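Butyrophilin subfamily 1 member A1 (Bos taurus, PDB 4HH8) probably takes part in secreting milk-fat droplets and in restraining T-cell activation, this chain being its two-domain immunoglobulin-like extracellular portion. Local coordinates at residues E22-V27 / E33-L38; P58-S63 / V95-V100; G66-G71 / G79-V84; I136-K139 / E145-L148. The protein carries 1 engineered substitution. All coordinates share one frame; numbering follows the deposited sequence.

Contact 1 (E22-V27 / E33-L38); sequences EPILAV and ELPCRL
Ile24 and Pro35 point toward each other, the CD1 methyl of the isoleucine, from strand 24-27, meeting the CD corner of the proline ring on strand 32-39. Ile24 CD1 stands 3.7 Å from Pro35 CD, and behind that methyl Ile24 CG1 is still 3.9 Å from Pro35 CD. CG of the proline, the neighbouring ring atom, is 4.1 Å from Ile24 CD1. The other branch of the isoleucine goes elsewhere. With CG2 anti to the backbone N and CG1 anti to the carbonyl carbon (chi1 -52°), the side chain forks over strand 32-39: CG1 and CD1 lean on the proline, while CG2 rests 3.5 Å from Glu33 O.

Strand 24-27 is the A' strand of the V-set domain, running parallel to strand 117-128 at the rim of one sheet; its backbone bonds go to His124, Lys126 and Ala128. Strand 32-39, the B strand, belongs to the opposing sheet, where Leu34 pairs with Val95 and Cys36 carries the disulfide to Cys110. Ile24 thus spans the margin of the sandwich, with Val123 also against its side chain. An alanine here keeps CB but drops both branches, which is likely to take from Pro35 CD the methyl that packs on it and open a gap between the sheet edges.

No hydrogen bond joins the two strands in this pairing. The contact is carried by methyl and methylene groups laid on a proline ring and a peptide oxygen, so van der Waals fit between a few atoms at the surface, rather than directional bonding, joins the segments here.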
loop_
_atom_site.group_PDB
_atom_site.type_symbol
_atom_site.label_atom_id
_atom_site.label_comp_id
_atom_site.label_asym_id
_atom_site.label_seq_id
_atom_site.Cartn_x
_atom_site.Cartn_y
_atom_site.Cartn_z
ATOM N N GLU A 22 -2.497 6.964 -12.721
ATOM C CA GLU A 22 -1.844 5.889 -11.981
ATOM C C GLU A 22 -2.457 5.514 -10.614
ATOM O O GLU A 22 -3.334 6.211 -10.126
ATOM C CB GLU A 22 -0.365 6.193 -11.889
ATOM C CG GLU A 22 0.382 5.301 -12.850
ATOM C CD GLU A 22 1.362 6.029 -13.743
ATOM O OE1 GLU A 22 2.264 6.736 -13.217
ATOM O OE2 GLU A 22 1.247 5.844 -14.980
ATOM N N PRO A 23 -2.018 4.388 -10.015
ATOM C CA PRO A 23 -2.473 4.033 -8.658
ATOM C C PRO A 23 -2.210 5.160 -7.682
ATOM O O PRO A 23 -1.252 5.910 -7.871
ATOM C CB PRO A 23 -1.590 2.834 -8.302
ATOM C CG PRO A 23 -1.302 2.168 -9.653
ATOM C CD PRO A 23 -1.165 3.329 -10.609
ATOM N N ILE A 24 -3.074 5.309 -6.676
ATOM C CA ILE A 24 -2.795 6.215 -5.561
ATOM C C ILE A 24 -2.003 5.458 -4.529
ATOM O O ILE A 24 -2.378 4.350 -4.130
ATOM C CB ILE A 24 -4.070 6.777 -4.868
ATOM C CG1 ILE A 24 -5.023 7.403 -5.900
ATOM C CG2 ILE A 24 -3.678 7.823 -3.760
ATOM C CD1 ILE A 24 -4.442 8.597 -6.650
ATOM N N LEU A 25 -0.914 6.066 -4.082
ATOM C CA LEU A 25 -0.040 5.430 -3.100
ATOM C C LEU A 25 -0.387 5.966 -1.733
ATOM O O LEU A 25 -0.405 7.176 -1.546
ATOM C CB LEU A 25 1.408 5.760 -3.433
ATOM C CG LEU A 25 2.552 4.966 -2.789
ATOM C CD1 LEU A 25 2.202 3.495 -2.650
ATOM C CD2 LEU A 25 3.858 5.148 -3.591
ATOM N N ALA A 26 -0.646 5.076 -0.777
ATOM C CA ALA A 26 -1.048 5.484 0.571
ATOM C C ALA A 26 -0.321 4.692 1.682
ATOM O O ALA A 26 -0.314 3.463 1.669
ATOM C CB ALA A 26 -2.539 5.320 0.718
ATOM N N VAL A 27 0.277 5.397 2.630
ATOM C CA VAL A 27 0.950 4.754 3.744
ATOM C C VAL A 27 -0.067 4.314 4.826
ATOM O O VAL A 27 -1.000 5.062 5.140
ATOM C CB VAL A 27 2.028 5.679 4.319
ATOM C CG1 VAL A 27 2.578 5.117 5.629
ATOM C CG2 VAL A 27 3.129 5.853 3.309
ATOM N N GLU A 33 -6.544 9.945 -0.663
ATOM C CA GLU A 33 -7.586 10.568 -1.452
ATOM C C GLU A 33 -7.667 9.863 -2.773
ATOM O O GLU A 33 -6.647 9.696 -3.427
ATOM C CB GLU A 33 -7.302 12.072 -1.624
ATOM C CG GLU A 33 -7.407 12.812 -0.243
ATOM C CD GLU A 33 -7.391 14.352 -0.370
ATOM O OE1 GLU A 33 -7.612 14.869 -1.472
ATOM O OE2 GLU A 33 -7.116 15.045 0.629
ATOM N N LEU A 34 -8.882 9.446 -3.137
ATOM C CA LEU A 34 -9.191 8.750 -4.378
ATOM C C LEU A 34 -9.955 9.683 -5.303
ATOM O O LEU A 34 -11.149 9.821 -5.175
ATOM C CB LEU A 34 -10.039 7.520 -4.115
ATOM C CG LEU A 34 -9.351 6.296 -3.501
ATOM C CD1 LEU A 34 -8.318 6.658 -2.441
ATOM C CD2 LEU A 34 -10.396 5.368 -2.934
ATOM N N PRO A 35 -9.265 10.312 -6.260
ATOM C CA PRO A 35 -9.903 11.366 -7.090
ATOM C C PRO A 35 -10.545 10.785 -8.317
ATOM O O PRO A 35 -10.154 9.711 -8.779
ATOM C CB PRO A 35 -8.738 12.277 -7.465
ATOM C CG PRO A 35 -7.423 11.350 -7.279
ATOM C CD PRO A 35 -7.857 10.052 -6.621
ATOM N N CYS A 36 -11.593 11.436 -8.788
ATOM C CA CYS A 36 -12.155 11.188 -10.101
ATOM C C CYS A 36 -12.744 12.522 -10.546
ATOM O O CYS A 36 -13.130 13.351 -9.706
ATOM C CB CYS A 36 -13.243 10.131 -10.066
ATOM S SG CYS A 36 -12.661 8.462 -9.853
ATOM N N ARG A 37 -12.797 12.738 -11.854
ATOM C CA ARG A 37 -13.298 14.006 -12.384
ATOM C C ARG A 37 -14.170 13.793 -13.602
ATOM O O ARG A 37 -14.029 12.800 -14.322
ATOM C CB ARG A 37 -12.164 15.015 -12.672
ATOM C CG ARG A 37 -11.088 14.508 -13.630
ATOM C CD ARG A 37 -10.208 15.608 -14.266
ATOM N NE ARG A 37 -9.482 15.045 -15.428
ATOM C CZ ARG A 37 -8.359 15.531 -15.979
ATOM N NH1 ARG A 37 -7.767 16.631 -15.499
ATOM N NH2 ARG A 37 -7.817 14.900 -17.022
ATOM N N LEU A 38 -15.080 14.738 -13.807
ATOM C CA LEU A 38 -15.889 14.768 -15.012
ATOM C C LEU A 38 -15.079 15.279 -16.192
ATOM O O LEU A 38 -14.202 16.127 -16.010
ATOM C CB LEU A 38 -17.113 15.671 -14.802
ATOM C CG LEU A 38 -18.222 15.052 -13.936
ATOM C CD1 LEU A 38 -19.442 15.982 -13.859
ATOM C CD2 LEU A 38 -18.653 13.656 -14.401
#

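Contact 2 (P58-S63 / V95-V100); sequences PAVFLS and VRIQEV. Unlike the reference sequence in segment 58-63: Leu62 (reference Val).
Phe61 and Val95 make the closest approach, their side chains crossing obliquely. Val95 CG2 lies 3.6 Å from Phe61 CD2 and touches the start of the side chain too, 3.7 Å from Phe61 CB. The second methyl, Val95 CG1, is 3.9 Å from Phe61 CB, so both valine methyls press on the root of the phenylalanine from one side. Phe61 CG is held anti to its own nitrogen (chi1 176°), which carries the ring past the valine. One residue earlier, Val60 CG1 makes a looser apolar contact with Ile97 CD1 at 4.4 Å.

A classic beta bulge, in which Val60 and Phe61 both face Trp51 of the neighbouring strand, probably helps turn both side chains toward strand 92-97. The next shell is largely apolar. Trp51 packs on Val95, Leu34 on Ile97, and Met74 on Val60, while Val81, Leu83 and the side chain of Glu73 meet Phe61.

All four touching residues are buried, as befits the interior of an immunoglobulin V-set sandwich. Strand 61-64 (C') lies between strands 48-52 and 67-68 in one sheet; strand 92-97 (E) runs in the opposing sheet, flanked by strands 32-39 and 81-85.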
loop_
_atom_site.group_PDB
_atom_site.type_symbol
_atom_site.label_atom_id
_atom_site.label_comp_id
_atom_site.label_asym_id
_atom_site.label_seq_id
_atom_site.Cartn_x
_atom_site.Cartn_y
_atom_site.Cartn_z
ATOM N N PRO A 58 -23.559 -2.200 -0.321
ATOM C CA PRO A 58 -23.216 -0.909 0.288
ATOM C C PRO A 58 -21.881 -0.380 -0.243
ATOM O O PRO A 58 -21.020 -1.165 -0.658
ATOM C CB PRO A 58 -23.127 -1.219 1.778
ATOM C CG PRO A 58 -23.354 -2.704 1.935
ATOM C CD PRO A 58 -23.318 -3.329 0.597
ATOM N N ALA A 59 -21.754 0.953 -0.254
ATOM C CA ALA A 59 -20.675 1.647 -0.932
ATOM C C ALA A 59 -19.616 2.051 0.075
ATOM O O ALA A 59 -19.851 2.008 1.276
ATOM C CB ALA A 59 -21.213 2.881 -1.652
ATOM N N VAL A 60 -18.431 2.396 -0.431
ATOM C CA VAL A 60 -17.387 3.010 0.374
ATOM C C VAL A 60 -17.848 4.412 0.810
ATOM O O VAL A 60 -17.653 4.814 1.962
ATOM C CB VAL A 60 -16.058 3.092 -0.448
ATOM C CG1 VAL A 60 -14.991 3.932 0.275
ATOM C CG2 VAL A 60 -15.552 1.718 -0.718
ATOM N N PHE A 61 -18.429 5.156 -0.134
ATOM C CA PHE A 61 -18.876 6.526 0.093
ATOM C C PHE A 61 -20.033 6.835 -0.870
ATOM O O PHE A 61 -20.025 6.436 -2.057
ATOM C CB PHE A 61 -17.746 7.559 -0.037
ATOM C CG PHE A 61 -18.230 8.977 0.103
ATOM C CD1 PHE A 61 -18.342 9.571 1.356
ATOM C CD2 PHE A 61 -18.661 9.683 -1.000
ATOM C CE1 PHE A 61 -18.845 10.866 1.489
ATOM C CE2 PHE A 61 -19.186 10.966 -0.862
ATOM C CZ PHE A 61 -19.274 11.562 0.381
ATOM N N LEU A 62 -21.065 7.469 -0.330
ATOM C CA LEU A 62 -22.227 7.827 -1.123
ATOM C C LEU A 62 -22.741 9.219 -0.749
ATOM O O LEU A 62 -23.040 9.504 0.420
ATOM C CB LEU A 62 -23.325 6.760 -1.041
ATOM C CG LEU A 62 -24.539 7.007 -1.942
ATOM C CD1 LEU A 62 -24.162 7.178 -3.429
ATOM C CD2 LEU A 62 -25.665 5.931 -1.770
ATOM N N SER A 63 -22.759 10.104 -1.738
ATOM C CA SER A 63 -23.438 11.390 -1.613
ATOM C C SER A 63 -24.597 11.407 -2.590
ATOM O O SER A 63 -24.431 11.010 -3.749
ATOM C CB SER A 63 -22.499 12.522 -1.959
ATOM O OG SER A 63 -23.085 13.758 -1.633
ATOM N N VAL A 95 -12.700 11.062 -2.604
ATOM C CA VAL A 95 -13.119 10.531 -1.321
ATOM C C VAL A 95 -11.842 10.407 -0.538
ATOM O O VAL A 95 -10.883 9.814 -1.040
ATOM C CB VAL A 95 -13.828 9.160 -1.451
ATOM C CG1 VAL A 95 -13.967 8.463 -0.086
ATOM C CG2 VAL A 95 -15.210 9.382 -1.985
ATOM N N ARG A 96 -11.813 11.032 0.644
ATOM C CA ARG A 96 -10.746 10.884 1.597
ATOM C C ARG A 96 -11.036 9.679 2.508
ATOM O O ARG A 96 -12.103 9.613 3.141
ATOM C CB ARG A 96 -10.570 12.154 2.424
ATOM C CG ARG A 96 -9.272 12.126 3.268
ATOM C CD ARG A 96 -8.931 13.468 3.955
ATOM N NE ARG A 96 -9.987 13.924 4.849
ATOM C CZ ARG A 96 -9.834 14.264 6.138
ATOM N NH1 ARG A 96 -8.636 14.210 6.731
ATOM N NH2 ARG A 96 -10.893 14.678 6.845
ATOM N N ILE A 97 -10.123 8.707 2.518
ATOM C CA ILE A 97 -10.217 7.601 3.446
ATOM C C ILE A 97 -9.177 7.797 4.529
ATOM O O ILE A 97 -7.991 7.876 4.242
ATOM C CB ILE A 97 -10.023 6.235 2.779
ATOM C CG1 ILE A 97 -10.917 6.128 1.546
ATOM C CG2 ILE A 97 -10.361 5.089 3.797
ATOM C CD1 ILE A 97 -10.725 4.845 0.777
ATOM N N GLN A 98 -9.632 7.908 5.771
ATOM C CA GLN A 98 -8.731 8.154 6.890
ATOM C C GLN A 98 -8.189 6.877 7.449
ATOM O O GLN A 98 -8.853 5.827 7.372
ATOM C CB GLN A 98 -9.448 8.898 8.010
ATOM C CG GLN A 98 -9.830 10.301 7.605
ATOM C CD GLN A 98 -10.519 11.051 8.723
ATOM O OE1 GLN A 98 -11.218 10.457 9.563
ATOM N NE2 GLN A 98 -10.323 12.368 8.746
ATOM N N GLU A 99 -6.977 6.976 8.004
ATOM C CA GLU A 99 -6.340 5.865 8.682
ATOM C C GLU A 99 -6.320 4.607 7.818
ATOM O O GLU A 99 -6.927 3.562 8.166
ATOM C CB GLU A 99 -6.984 5.635 10.053
ATOM C CG GLU A 99 -6.125 6.260 11.177
ATOM C CD GLU A 99 -6.907 7.235 12.072
ATOM O OE1 GLU A 99 -7.688 6.754 12.932
ATOM O OE2 GLU A 99 -6.727 8.479 11.931
ATOM N N VAL A 100 -5.615 4.719 6.683
ATOM C CA VAL A 100 -5.538 3.621 5.716
ATOM C C VAL A 100 -4.959 2.362 6.357
ATOM O O VAL A 100 -4.004 2.444 7.115
ATOM C CB VAL A 100 -4.741 4.049 4.469
ATOM C CG1 VAL A 100 -4.165 2.837 3.729
ATOM C CG2 VAL A 100 -5.638 4.878 3.582
#

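Contact 3 (G66-G71 / G79-V84); sequences GQEQEG and GRVSLV
Glu68 touches Val81 and reaches Gly79 through a water in a partly buried contact at the edge of the V-set immunoglobulin sandwich, where strand 67-68 (C'') of one sheet comes over to strand 81-85 (D) of the other. The segments share no direct hydrogen bond. A water does the joining: it gives a hydrogen to Glu68 OE2 at 2.8 Å, accepts from Gly79 N at 3.1 Å, and sends a weak bond of 3.4 Å to Val81 O.

The carboxylate arrives on an extended chain, with CG anti to the backbone nitrogen (chi1 166°), and the side chain crosses that of Val81 at about a right angle. Its OE2 lies 3.9 Å from Val81 CG2, so the same oxygen that holds the water also rests against a methyl. Glu73 OE2 comes close to Glu68 OE2 as well, and two like charges so near would probably raise the proton affinity of one of them. Phe61 packs beneath both Glu68 and Val81, tying this edge to the interior.

Glu70 approaches less closely, its OE1 too far from Gly79 N to bond. Positive phi at Gly79 (82°) would jam a CB against the preceding carbonyl oxygen. Within 66-71, the amide of Gln69 folds back to the chain, NE2 giving a hydrogen to Gln67 O at 3.1 Å from above the carbonyl plane.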
loop_
_atom_site.group_PDB
_atom_site.type_symbol
_atom_site.label_atom_id
_atom_site.label_comp_id
_atom_site.label_asym_id
_atom_site.label_seq_id
_atom_site.Cartn_x
_atom_site.Cartn_y
_atom_site.Cartn_z
ATOM N N GLY A 66 -26.320 16.478 -2.565
ATOM C CA GLY A 66 -25.354 17.176 -1.715
ATOM C C GLY A 66 -25.255 16.701 -0.269
ATOM O O GLY A 66 -24.687 17.401 0.580
ATOM N N GLN A 67 -25.775 15.516 0.028
ATOM C CA GLN A 67 -25.583 14.983 1.384
ATOM C C GLN A 67 -25.015 13.554 1.453
ATOM O O GLN A 67 -25.422 12.652 0.720
ATOM C CB GLN A 67 -26.862 15.131 2.231
ATOM C CG GLN A 67 -27.531 16.527 2.077
ATOM C CD GLN A 67 -28.160 17.073 3.354
ATOM O OE1 GLN A 67 -28.853 16.348 4.096
ATOM N NE2 GLN A 67 -27.938 18.373 3.609
ATOM N N GLU A 68 -24.063 13.364 2.345
ATOM C CA GLU A 68 -23.558 12.033 2.573
ATOM C C GLU A 68 -24.689 11.107 3.051
ATOM O O GLU A 68 -25.397 11.456 3.993
ATOM C CB GLU A 68 -22.462 12.073 3.614
ATOM C CG GLU A 68 -22.121 10.702 4.147
ATOM C CD GLU A 68 -20.762 10.636 4.775
ATOM O OE1 GLU A 68 -20.314 11.611 5.423
ATOM O OE2 GLU A 68 -20.137 9.587 4.608
ATOM N N GLN A 69 -24.849 9.947 2.411
ATOM C CA GLN A 69 -25.797 8.926 2.862
ATOM C C GLN A 69 -25.120 7.809 3.684
ATOM O O GLN A 69 -24.766 6.761 3.133
ATOM C CB GLN A 69 -26.511 8.307 1.653
ATOM C CG GLN A 69 -27.201 9.310 0.724
ATOM C CD GLN A 69 -28.258 10.126 1.447
ATOM O OE1 GLN A 69 -29.130 9.584 2.127
ATOM N NE2 GLN A 69 -28.164 11.438 1.327
ATOM N N GLU A 70 -24.964 8.010 4.994
ATOM C CA GLU A 70 -24.215 7.048 5.836
ATOM C C GLU A 70 -24.792 5.630 5.911
ATOM O O GLU A 70 -24.045 4.646 6.000
ATOM C CB GLU A 70 -24.024 7.586 7.253
ATOM C CG GLU A 70 -23.124 8.808 7.360
ATOM C CD GLU A 70 -22.767 9.161 8.811
ATOM O OE1 GLU A 70 -21.624 8.829 9.238
ATOM O OE2 GLU A 70 -23.626 9.764 9.516
ATOM N N GLY A 71 -26.120 5.521 5.899
ATOM C CA GLY A 71 -26.766 4.228 5.986
ATOM C C GLY A 71 -26.643 3.356 4.746
ATOM O O GLY A 71 -27.060 2.188 4.754
ATOM N N GLY A 79 -17.715 6.769 8.956
ATOM C CA GLY A 79 -16.972 7.519 9.955
ATOM C C GLY A 79 -15.486 7.721 9.641
ATOM O O GLY A 79 -14.806 8.435 10.374
ATOM N N ARG A 80 -14.977 7.113 8.562
ATOM C CA ARG A 80 -13.583 7.378 8.136
ATOM C C ARG A 80 -13.501 7.876 6.681
ATOM O O ARG A 80 -12.413 8.021 6.135
ATOM C CB ARG A 80 -12.687 6.140 8.378
ATOM C CG ARG A 80 -13.254 4.815 7.866
ATOM C CD ARG A 80 -12.483 3.541 8.367
ATOM N NE ARG A 80 -11.114 3.555 7.896
ATOM C CZ ARG A 80 -10.589 2.750 6.977
ATOM N NH1 ARG A 80 -11.267 1.728 6.438
ATOM N NH2 ARG A 80 -9.325 2.947 6.650
ATOM N N VAL A 81 -14.657 8.137 6.067
ATOM C CA VAL A 81 -14.728 8.623 4.681
ATOM C C VAL A 81 -15.397 9.990 4.600
ATOM O O VAL A 81 -16.285 10.303 5.394
ATOM C CB VAL A 81 -15.489 7.653 3.734
ATOM C CG1 VAL A 81 -14.777 6.318 3.636
ATOM C CG2 VAL A 81 -16.940 7.446 4.197
ATOM N N SER A 82 -14.958 10.802 3.644
ATOM C CA SER A 82 -15.504 12.141 3.417
ATOM C C SER A 82 -15.173 12.612 2.017
ATOM O O SER A 82 -14.186 12.195 1.434
ATOM C CB SER A 82 -15.011 13.171 4.464
ATOM O OG SER A 82 -13.609 13.387 4.387
ATOM N N LEU A 83 -15.993 13.524 1.510
ATOM C CA LEU A 83 -15.887 14.012 0.163
ATOM C C LEU A 83 -14.928 15.158 0.183
ATOM O O LEU A 83 -15.061 16.054 1.014
ATOM C CB LEU A 83 -17.253 14.526 -0.299
ATOM C CG LEU A 83 -17.379 14.926 -1.766
ATOM C CD1 LEU A 83 -17.009 13.753 -2.686
ATOM C CD2 LEU A 83 -18.787 15.435 -1.998
ATOM N N VAL A 84 -13.938 15.110 -0.703
ATOM C CA VAL A 84 -13.112 16.281 -1.000
ATOM C C VAL A 84 -13.758 17.003 -2.201
ATOM O O VAL A 84 -14.006 16.397 -3.253
ATOM C CB VAL A 84 -11.658 15.906 -1.288
ATOM C CG1 VAL A 84 -10.811 17.184 -1.594
ATOM C CG2 VAL A 84 -11.070 15.125 -0.113
HETATM O O HOH W 1 -18.881 8.879 7.023
#

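Contact 4 (I136-K139 / E145-L148); sequences ISMK and EIQL
Gln147 lies along the carbonyl of Lys139 from CB to OE1. Its CB is 3.9 Å from Lys139 O and its CG 4.0 Å from that same oxygen; CD passes it a little farther out. At the tip OE1 ends 3.7 Å from Lys139 O, a mere approach of two acceptors, and 3.8 Å from Lys139 CB. CG stands anti to the carbonyl carbon (chi1 -47°) and the chain continues extended, which keeps it close alongside the neighbouring strand.

The backbones beneath are paired by two bonds. Gln147 N gives a nearly straight one (172°) to Lys139 O, and Lys139 N returns one to Gln147 O, each 3.1 Å long. This antiparallel hydrogen-bonded pair is followed by the non-hydrogen-bonded pair Met138 and Leu148, in the A-B hairpin of the second immunoglobulin domain. On their face the two side chains lie side by side: CG of Met138, a selenomethionine, touches Leu148 CD2 at 3.6 Å. Ile136 CG2 reaches Leu148 CB, and Val217 and Val219 of the opposing sheet pack on Ile136.

With a glycine in its place the two backbone bonds could remain, but Lys139 O and CB would probably lose the flank that Gln147 gives them. The hairpin thus joins main-chain bonding to two unlike faces: a polar one with Lys139 and Gln147, and an apolar one turned to the domain interior.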
loop_
_atom_site.group_PDB
_atom_site.type_symbol
_atom_site.label_atom_id
_atom_site.label_comp_id
_atom_site.label_asym_id
_atom_site.label_seq_id
_atom_site.Cartn_x
_atom_site.Cartn_y
_atom_site.Cartn_z
ATOM N N ILE A 136 20.258 -8.744 12.229
ATOM C CA ILE A 136 20.911 -10.001 11.901
ATOM C C ILE A 136 21.371 -10.777 13.140
ATOM O O ILE A 136 22.114 -10.269 13.958
ATOM C CB ILE A 136 22.110 -9.806 10.901
ATOM C CG1 ILE A 136 21.613 -9.312 9.544
ATOM C CG2 ILE A 136 22.825 -11.108 10.704
ATOM C CD1 ILE A 136 22.771 -8.782 8.605
ATOM N N SER A 137 20.911 -12.015 13.237
ATOM C CA SER A 137 21.395 -13.021 14.179
ATOM C C SER A 137 22.510 -13.802 13.553
ATOM O O SER A 137 22.366 -14.269 12.429
ATOM C CB SER A 137 20.295 -14.050 14.438
ATOM O OG SER A 137 19.564 -13.703 15.568
HETATM N N MSE A 138 23.576 -14.019 14.319
HETATM C CA MSE A 138 24.700 -14.834 13.912
HETATM C C MSE A 138 24.716 -16.102 14.739
HETATM O O MSE A 138 24.553 -16.049 15.964
HETATM C CB MSE A 138 25.997 -14.108 14.225
HETATM C CG MSE A 138 26.429 -13.013 13.296
HETATM SE SE MSE A 138 28.325 -13.298 12.851
HETATM C CE MSE A 138 29.043 -13.495 14.673
ATOM N N LYS A 139 24.936 -17.236 14.093
ATOM C CA LYS A 139 25.123 -18.492 14.801
ATOM C C LYS A 139 26.197 -19.315 14.120
ATOM O O LYS A 139 26.032 -19.743 12.980
ATOM C CB LYS A 139 23.820 -19.279 14.883
ATOM C CG LYS A 139 22.914 -18.839 16.030
ATOM C CD LYS A 139 21.489 -19.382 15.876
ATOM C CE LYS A 139 20.595 -18.997 17.069
ATOM N NZ LYS A 139 19.261 -19.672 16.976
ATOM N N GLU A 145 31.297 -22.891 9.521
ATOM C CA GLU A 145 30.173 -22.329 8.737
ATOM C C GLU A 145 29.229 -21.452 9.561
ATOM O O GLU A 145 28.693 -21.888 10.589
ATOM C CB GLU A 145 29.378 -23.430 8.023
ATOM C CG GLU A 145 29.723 -23.555 6.539
ATOM C CD GLU A 145 28.829 -24.538 5.786
ATOM O OE1 GLU A 145 27.857 -25.067 6.390
ATOM O OE2 GLU A 145 29.108 -24.783 4.586
ATOM N N ILE A 146 29.033 -20.224 9.072
ATOM C CA ILE A 146 28.192 -19.198 9.716
ATOM C C ILE A 146 26.779 -19.071 9.076
ATOM O O ILE A 146 26.647 -18.889 7.867
ATOM C CB ILE A 146 28.902 -17.801 9.698
ATOM C CG1 ILE A 146 30.394 -17.950 10.010
ATOM C CG2 ILE A 146 28.197 -16.798 10.622
ATOM C CD1 ILE A 146 31.050 -16.730 10.647
ATOM N N GLN A 147 25.745 -19.166 9.910
ATOM C CA GLN A 147 24.353 -18.986 9.489
ATOM C C GLN A 147 23.870 -17.631 9.969
ATOM O O GLN A 147 23.964 -17.320 11.160
ATOM C CB GLN A 147 23.439 -20.058 10.098
ATOM C CG GLN A 147 23.932 -21.504 10.004
ATOM C CD GLN A 147 23.389 -22.400 11.130
ATOM O OE1 GLN A 147 23.200 -21.958 12.277
ATOM N NE2 GLN A 147 23.156 -23.670 10.806
ATOM N N LEU A 148 23.361 -16.816 9.059
ATOM C CA LEU A 148 22.808 -15.531 9.445
ATOM C C LEU A 148 21.304 -15.549 9.258
ATOM O O LEU A 148 20.810 -16.097 8.271
ATOM C CB LEU A 148 23.408 -14.397 8.617
ATOM C CG LEU A 148 24.934 -14.228 8.556
ATOM C CD1 LEU A 148 25.259 -13.065 7.639
ATOM C CD2 LEU A 148 25.604 -13.973 9.976
#

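From the N terminus, contact 1 comes first, closing a short loop between strands 24-27 and 32-39 and bringing together the margins of the two V-set sheets. Contact 2 closes a longer loop across the same sandwich, from 58-63 to 95-100, and contact 3 is nested inside it, linking 66-71 to 79-84 at the edge. Contacts 1 and 2 touch where Leu34 pairs with Val95. Contacts 2 and 3, with centres about 7 Å apart, share backbone pairing through Leu62 with Gln69 and Ser82 with Arg96. Contact 4 follows in series, a hairpin in the second domain, its centre about 44 Å from that of contact 1.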